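Local coordinates for uncharacterized protein (Singapore grouper iridovirus, PDB 3RJ2) that binds histone H3, although its wider role in the virus is not established, at residues I5-G16 and T20-W34. Residues are numbered along the deposited sequence; the frame is centred on the assembly and turned at random.
Sequences IVANCEFVNATG and TILVNENWAKYCWIW
A7 CB packs against V23 CB at 4.2 Å, and the valine fills the hollow between the A7-C9 face of strand 6-12 and two indoles. Each of its methyls lies over one indole face, off-centre toward the rim: CG1 on W32, CG2 on W34. A7 is small enough for the W32 edge to approach it, CH2 reaching 4.3 Å from the methyl. Further along the same face, the C9 sulfur stands obliquely above the six-membered ring of W34, and F11 meets the rim of that indole, CE1 to CH2 at 3.6 Å; Y36 and Y42 pack on F11 as well. Strands 6-12 and 18-22 form an antiparallel beta hairpin, with C9 and I21 a hydrogen-bonded pair, and its A7-C9-F11 face covers strand 31-37 of the second sheet, giving the stacked-sheet core of a beta sandwich. Outward from that core, T20 nestles its CG2 against the amide of N8, and L22 CD2 wedges against V6 CG1 at a tight 3.4 Å. Both V6 methyls rest on N24 O, and the V6 side chain crosses that of N26 at about a right angle. At the strand's start, I5 O is gripped by two donors from opposite faces of its carbonyl plane: N24 ND2 at 3.1 Å and W32 NE1 at 3.0 Å, with the oxygen lying close to the plane of the indole. The W32 CG lies between backbone N and carbonyl carbon (chi1 50°), turning the indole edge to that oxygen, with I5 CG2 against CZ2. A second bond from N24 ND2, to W27 O, ties the intervening loop to this corner.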
loop_
_atom_site.group_PDB
_atom_site.type_symbol
_atom_site.label_atom_id
_atom_site.label_comp_id
_atom_site.label_asym_id
_atom_site.label_seq_id
_atom_site.Cartn_x
_atom_site.Cartn_y
_atom_site.Cartn_z
ATOM N N ILE A 5 -0.522 11.137 -4.491
ATOM C CA ILE A 5 0.019 10.260 -3.385
ATOM C C ILE A 5 1.328 9.576 -3.791
ATOM O O ILE A 5 1.385 8.794 -4.744
ATOM C CB ILE A 5 -1.016 9.200 -2.920
ATOM C CG1 ILE A 5 -2.380 9.848 -2.709
ATOM C CG2 ILE A 5 -0.565 8.488 -1.638
ATOM C CD1 ILE A 5 -3.491 9.075 -3.370
ATOM N N VAL A 6 2.383 9.885 -3.050
ATOM C CA VAL A 6 3.700 9.334 -3.314
ATOM C C VAL A 6 4.185 8.758 -2.013
ATOM O O VAL A 6 4.300 9.466 -1.020
ATOM C CB VAL A 6 4.665 10.408 -3.861
ATOM C CG1 VAL A 6 6.075 9.837 -4.026
ATOM C CG2 VAL A 6 4.135 10.942 -5.191
ATOM N N ALA A 7 4.421 7.459 -2.006
ATOM C CA ALA A 7 4.818 6.769 -0.790
ATOM C C ALA A 7 6.262 6.306 -0.885
ATOM O O ALA A 7 6.666 5.690 -1.873
ATOM C CB ALA A 7 3.877 5.584 -0.509
ATOM N N ASN A 8 7.042 6.649 0.132
ATOM C CA ASN A 8 8.401 6.167 0.265
ATOM C C ASN A 8 8.378 5.087 1.347
ATOM O O ASN A 8 8.168 5.393 2.524
ATOM C CB ASN A 8 9.350 7.326 0.624
ATOM C CG ASN A 8 10.834 6.908 0.615
ATOM O OD1 ASN A 8 11.332 6.297 1.566
ATOM N ND2 ASN A 8 11.543 7.255 -0.461
ATOM N N CYS A 9 8.549 3.828 0.936
ATOM C CA CYS A 9 8.528 2.695 1.860
ATOM C C CYS A 9 9.912 2.093 2.055
ATOM O O CYS A 9 10.536 1.632 1.087
ATOM C CB CYS A 9 7.592 1.591 1.362
ATOM S SG CYS A 9 5.936 2.134 0.907
ATOM N N GLU A 10 10.374 2.113 3.310
ATOM C CA GLU A 10 11.559 1.367 3.740
ATOM C C GLU A 10 11.141 0.085 4.463
ATOM O O GLU A 10 10.648 0.127 5.584
ATOM C CB GLU A 10 12.457 2.194 4.667
ATOM C CG GLU A 10 13.156 3.360 4.005
ATOM C CD GLU A 10 14.135 4.103 4.941
ATOM O OE1 GLU A 10 13.996 4.006 6.185
ATOM O OE2 GLU A 10 15.046 4.792 4.416
ATOM N N PHE A 11 11.339 -1.041 3.792
ATOM C CA PHE A 11 11.138 -2.356 4.365
ATOM C C PHE A 11 12.441 -2.789 4.986
ATOM O O PHE A 11 13.479 -2.741 4.336
ATOM C CB PHE A 11 10.690 -3.346 3.300
ATOM C CG PHE A 11 9.263 -3.169 2.892
ATOM C CD1 PHE A 11 8.937 -2.432 1.766
ATOM C CD2 PHE A 11 8.240 -3.719 3.653
ATOM C CE1 PHE A 11 7.621 -2.255 1.393
ATOM C CE2 PHE A 11 6.914 -3.551 3.282
ATOM C CZ PHE A 11 6.603 -2.814 2.153
ATOM N N VAL A 12 12.381 -3.167 6.258
ATOM C CA VAL A 12 13.570 -3.510 7.048
ATOM C C VAL A 12 13.522 -4.993 7.373
ATOM O O VAL A 12 12.498 -5.471 7.841
ATOM C CB VAL A 12 13.624 -2.683 8.370
ATOM C CG1 VAL A 12 14.974 -2.830 9.065
ATOM C CG2 VAL A 12 13.330 -1.220 8.104
ATOM N N ASN A 13 14.606 -5.727 7.104
ATOM C CA ASN A 13 14.660 -7.143 7.483
ATOM C C ASN A 13 15.085 -7.333 8.946
ATOM O O ASN A 13 15.220 -6.349 9.669
ATOM C CB ASN A 13 15.490 -7.977 6.487
ATOM C CG ASN A 13 17.001 -7.709 6.575
ATOM O OD1 ASN A 13 17.483 -6.996 7.458
ATOM N ND2 ASN A 13 17.751 -8.299 5.646
ATOM N N ALA A 14 15.306 -8.583 9.375
ATOM C CA ALA A 14 15.598 -8.890 10.778
ATOM C C ALA A 14 16.912 -8.290 11.293
ATOM O O ALA A 14 17.065 -8.035 12.484
ATOM C CB ALA A 14 15.580 -10.401 11.007
ATOM N N THR A 15 17.867 -8.074 10.404
ATOM C CA THR A 15 19.142 -7.547 10.833
ATOM C C THR A 15 19.285 -6.049 10.537
ATOM O O THR A 15 20.384 -5.517 10.640
ATOM C CB THR A 15 20.312 -8.328 10.213
ATOM O OG1 THR A 15 20.286 -8.170 8.791
ATOM C CG2 THR A 15 20.221 -9.816 10.552
ATOM N N GLY A 16 18.195 -5.378 10.165
ATOM C CA GLY A 16 18.229 -3.934 9.889
ATOM C C GLY A 16 18.663 -3.420 8.516
ATOM O O GLY A 16 18.842 -2.219 8.335
ATOM N N THR A 20 14.427 0.169 0.085
ATOM C CA THR A 20 13.589 1.317 -0.183
ATOM C C THR A 20 12.822 1.119 -1.482
ATOM O O THR A 20 13.385 0.686 -2.491
ATOM C CB THR A 20 14.407 2.616 -0.215
ATOM O OG1 THR A 20 15.155 2.721 1.005
ATOM C CG2 THR A 20 13.484 3.835 -0.347
ATOM N N ILE A 21 11.528 1.407 -1.430
ATOM C CA ILE A 21 10.691 1.385 -2.609
ATOM C C ILE A 21 9.936 2.698 -2.678
ATOM O O ILE A 21 9.361 3.140 -1.688
ATOM C CB ILE A 21 9.729 0.187 -2.581
ATOM C CG1 ILE A 21 10.536 -1.118 -2.637
ATOM C CG2 ILE A 21 8.725 0.267 -3.736
ATOM C CD1 ILE A 21 9.757 -2.329 -2.375
ATOM N N LEU A 22 9.964 3.337 -3.842
ATOM C CA LEU A 22 9.243 4.582 -4.033
ATOM C C LEU A 22 8.034 4.272 -4.900
ATOM O O LEU A 22 8.178 3.981 -6.081
ATOM C CB LEU A 22 10.144 5.624 -4.712
ATOM C CG LEU A 22 10.064 7.100 -4.309
ATOM C CD1 LEU A 22 10.771 7.972 -5.356
ATOM C CD2 LEU A 22 8.652 7.579 -4.107
ATOM N N VAL A 23 6.839 4.333 -4.328
ATOM C CA VAL A 23 5.650 3.914 -5.078
ATOM C C VAL A 23 5.279 4.724 -6.341
ATOM O O VAL A 23 5.357 4.188 -7.450
ATOM C CB VAL A 23 4.445 3.622 -4.170
ATOM C CG1 VAL A 23 3.260 3.243 -5.012
ATOM C CG2 VAL A 23 4.798 2.468 -3.228
ATOM N N ASN A 24 4.901 5.988 -6.222
ATOM C CA ASN A 24 4.425 6.696 -7.421
ATOM C C ASN A 24 5.263 7.915 -7.877
ATOM O O ASN A 24 5.422 8.856 -7.132
ATOM C CB ASN A 24 2.960 7.086 -7.186
ATOM C CG ASN A 24 2.423 8.040 -8.223
ATOM O OD1 ASN A 24 2.699 7.905 -9.413
ATOM N ND2 ASN A 24 1.632 9.005 -7.778
ATOM N N GLU A 25 5.783 7.921 -9.100
ATOM C CA GLU A 25 6.429 9.157 -9.626
ATOM C C GLU A 25 5.933 9.657 -10.989
ATOM O O GLU A 25 6.085 8.974 -12.004
ATOM C CB GLU A 25 7.955 9.063 -9.679
ATOM C CG GLU A 25 8.625 8.620 -8.407
ATOM C CD GLU A 25 8.840 7.127 -8.387
ATOM O OE1 GLU A 25 7.856 6.388 -8.160
ATOM O OE2 GLU A 25 9.992 6.696 -8.614
ATOM N N ASN A 26 5.330 10.840 -11.018
ATOM C CA ASN A 26 4.798 11.505 -9.832
ATOM C C ASN A 26 3.331 11.621 -10.177
ATOM O O ASN A 26 2.708 12.675 -10.002
ATOM C CB ASN A 26 5.442 12.886 -9.635
ATOM C CG ASN A 26 5.324 13.410 -8.200
ATOM O OD1 ASN A 26 4.236 13.769 -7.734
ATOM N ND2 ASN A 26 6.456 13.482 -7.507
ATOM N N TRP A 27 2.799 10.507 -10.688
ATOM C CA TRP A 27 1.533 10.470 -11.412
ATOM C C TRP A 27 0.423 11.169 -10.633
ATOM O O TRP A 27 -0.360 10.537 -9.916
ATOM C CB TRP A 27 1.172 9.029 -11.863
ATOM C CG TRP A 27 2.256 8.381 -12.775
ATOM C CD1 TRP A 27 3.428 7.782 -12.367
ATOM C CD2 TRP A 27 2.257 8.298 -14.223
ATOM N NE1 TRP A 27 4.150 7.341 -13.462
ATOM C CE2 TRP A 27 3.454 7.641 -14.607
ATOM C CE3 TRP A 27 1.364 8.712 -15.225
ATOM C CZ2 TRP A 27 3.773 7.385 -15.952
ATOM C CZ3 TRP A 27 1.687 8.455 -16.567
ATOM C CH2 TRP A 27 2.883 7.801 -16.913
ATOM N N ALA A 28 0.421 12.504 -10.770
ATOM C CA ALA A 28 -0.600 13.408 -10.205
ATOM C C ALA A 28 -2.020 12.963 -10.591
ATOM O O ALA A 28 -3.016 13.669 -10.358
ATOM C CB ALA A 28 -0.330 14.863 -10.631
ATOM N N LYS A 29 -2.077 11.777 -11.191
ATOM C CA LYS A 29 -3.304 11.019 -11.350
ATOM C C LYS A 29 -3.686 10.573 -9.942
ATOM O O LYS A 29 -2.960 10.833 -8.993
ATOM C CB LYS A 29 -3.097 9.860 -12.339
ATOM C CG LYS A 29 -2.746 10.357 -13.765
ATOM C CD LYS A 29 -1.768 9.441 -14.498
ATOM C CE LYS A 29 -2.485 8.399 -15.358
ATOM N NZ LYS A 29 -1.534 7.385 -15.901
ATOM N N TYR A 30 -4.839 9.953 -9.786
ATOM C CA TYR A 30 -5.470 9.964 -8.475
ATOM C C TYR A 30 -5.223 8.682 -7.640
ATOM O O TYR A 30 -4.059 8.402 -7.300
ATOM C CB TYR A 30 -6.937 10.401 -8.637
ATOM C CG TYR A 30 -7.074 11.903 -8.947
ATOM C CD1 TYR A 30 -7.744 12.758 -8.057
ATOM C CD2 TYR A 30 -6.511 12.472 -10.108
ATOM C CE1 TYR A 30 -7.868 14.135 -8.318
ATOM C CE2 TYR A 30 -6.623 13.847 -10.375
ATOM C CZ TYR A 30 -7.305 14.674 -9.473
ATOM O OH TYR A 30 -7.434 16.034 -9.711
ATOM N N CYS A 31 -6.274 7.919 -7.316
ATOM C CA CYS A 31 -6.142 6.690 -6.513
ATOM C C CYS A 31 -5.348 5.585 -7.207
ATOM O O CYS A 31 -5.463 5.386 -8.417
ATOM C CB CYS A 31 -7.503 6.127 -6.144
ATOM S SG CYS A 31 -8.399 7.120 -5.010
ATOM N N TRP A 32 -4.535 4.882 -6.430
ATOM C CA TRP A 32 -3.857 3.685 -6.911
ATOM C C TRP A 32 -3.829 2.587 -5.854
ATOM O O TRP A 32 -4.161 2.818 -4.692
ATOM C CB TRP A 32 -2.453 3.994 -7.456
ATOM C CG TRP A 32 -1.573 4.825 -6.556
ATOM C CD1 TRP A 32 -1.251 6.152 -6.720
ATOM C CD2 TRP A 32 -0.881 4.390 -5.379
ATOM N NE1 TRP A 32 -0.423 6.564 -5.712
ATOM C CE2 TRP A 32 -0.177 5.508 -4.874
ATOM C CE3 TRP A 32 -0.791 3.164 -4.696
ATOM C CZ2 TRP A 32 0.602 5.446 -3.704
ATOM C CZ3 TRP A 32 -0.015 3.103 -3.531
ATOM C CH2 TRP A 32 0.672 4.237 -3.054
ATOM N N ILE A 33 -3.472 1.383 -6.294
ATOM C CA ILE A 33 -3.259 0.237 -5.417
ATOM C C ILE A 33 -1.878 -0.280 -5.767
ATOM O O ILE A 33 -1.474 -0.274 -6.935
ATOM C CB ILE A 33 -4.327 -0.862 -5.624
ATOM C CG1 ILE A 33 -5.725 -0.312 -5.327
ATOM C CG2 ILE A 33 -4.046 -2.076 -4.747
ATOM C CD1 ILE A 33 -6.852 -1.256 -5.740
ATOM N N TRP A 34 -1.144 -0.683 -4.741
ATOM C CA TRP A 34 0.199 -1.186 -4.904
ATOM C C TRP A 34 0.333 -2.528 -4.195
ATOM O O TRP A 34 -0.074 -2.671 -3.044
ATOM C CB TRP A 34 1.177 -0.161 -4.345
ATOM C CG TRP A 34 2.611 -0.550 -4.324
ATOM C CD1 TRP A 34 3.496 -0.489 -5.365
ATOM C CD2 TRP A 34 3.351 -1.019 -3.189
ATOM N NE1 TRP A 34 4.745 -0.915 -4.948
ATOM C CE2 TRP A 34 4.682 -1.238 -3.615
ATOM C CE3 TRP A 34 3.013 -1.302 -1.851
ATOM C CZ2 TRP A 34 5.690 -1.704 -2.738
ATOM C CZ3 TRP A 34 4.025 -1.770 -0.977
ATOM C CH2 TRP A 34 5.340 -1.955 -1.431
HETATM O O HOH W 1 -1.465 9.536 -6.990
#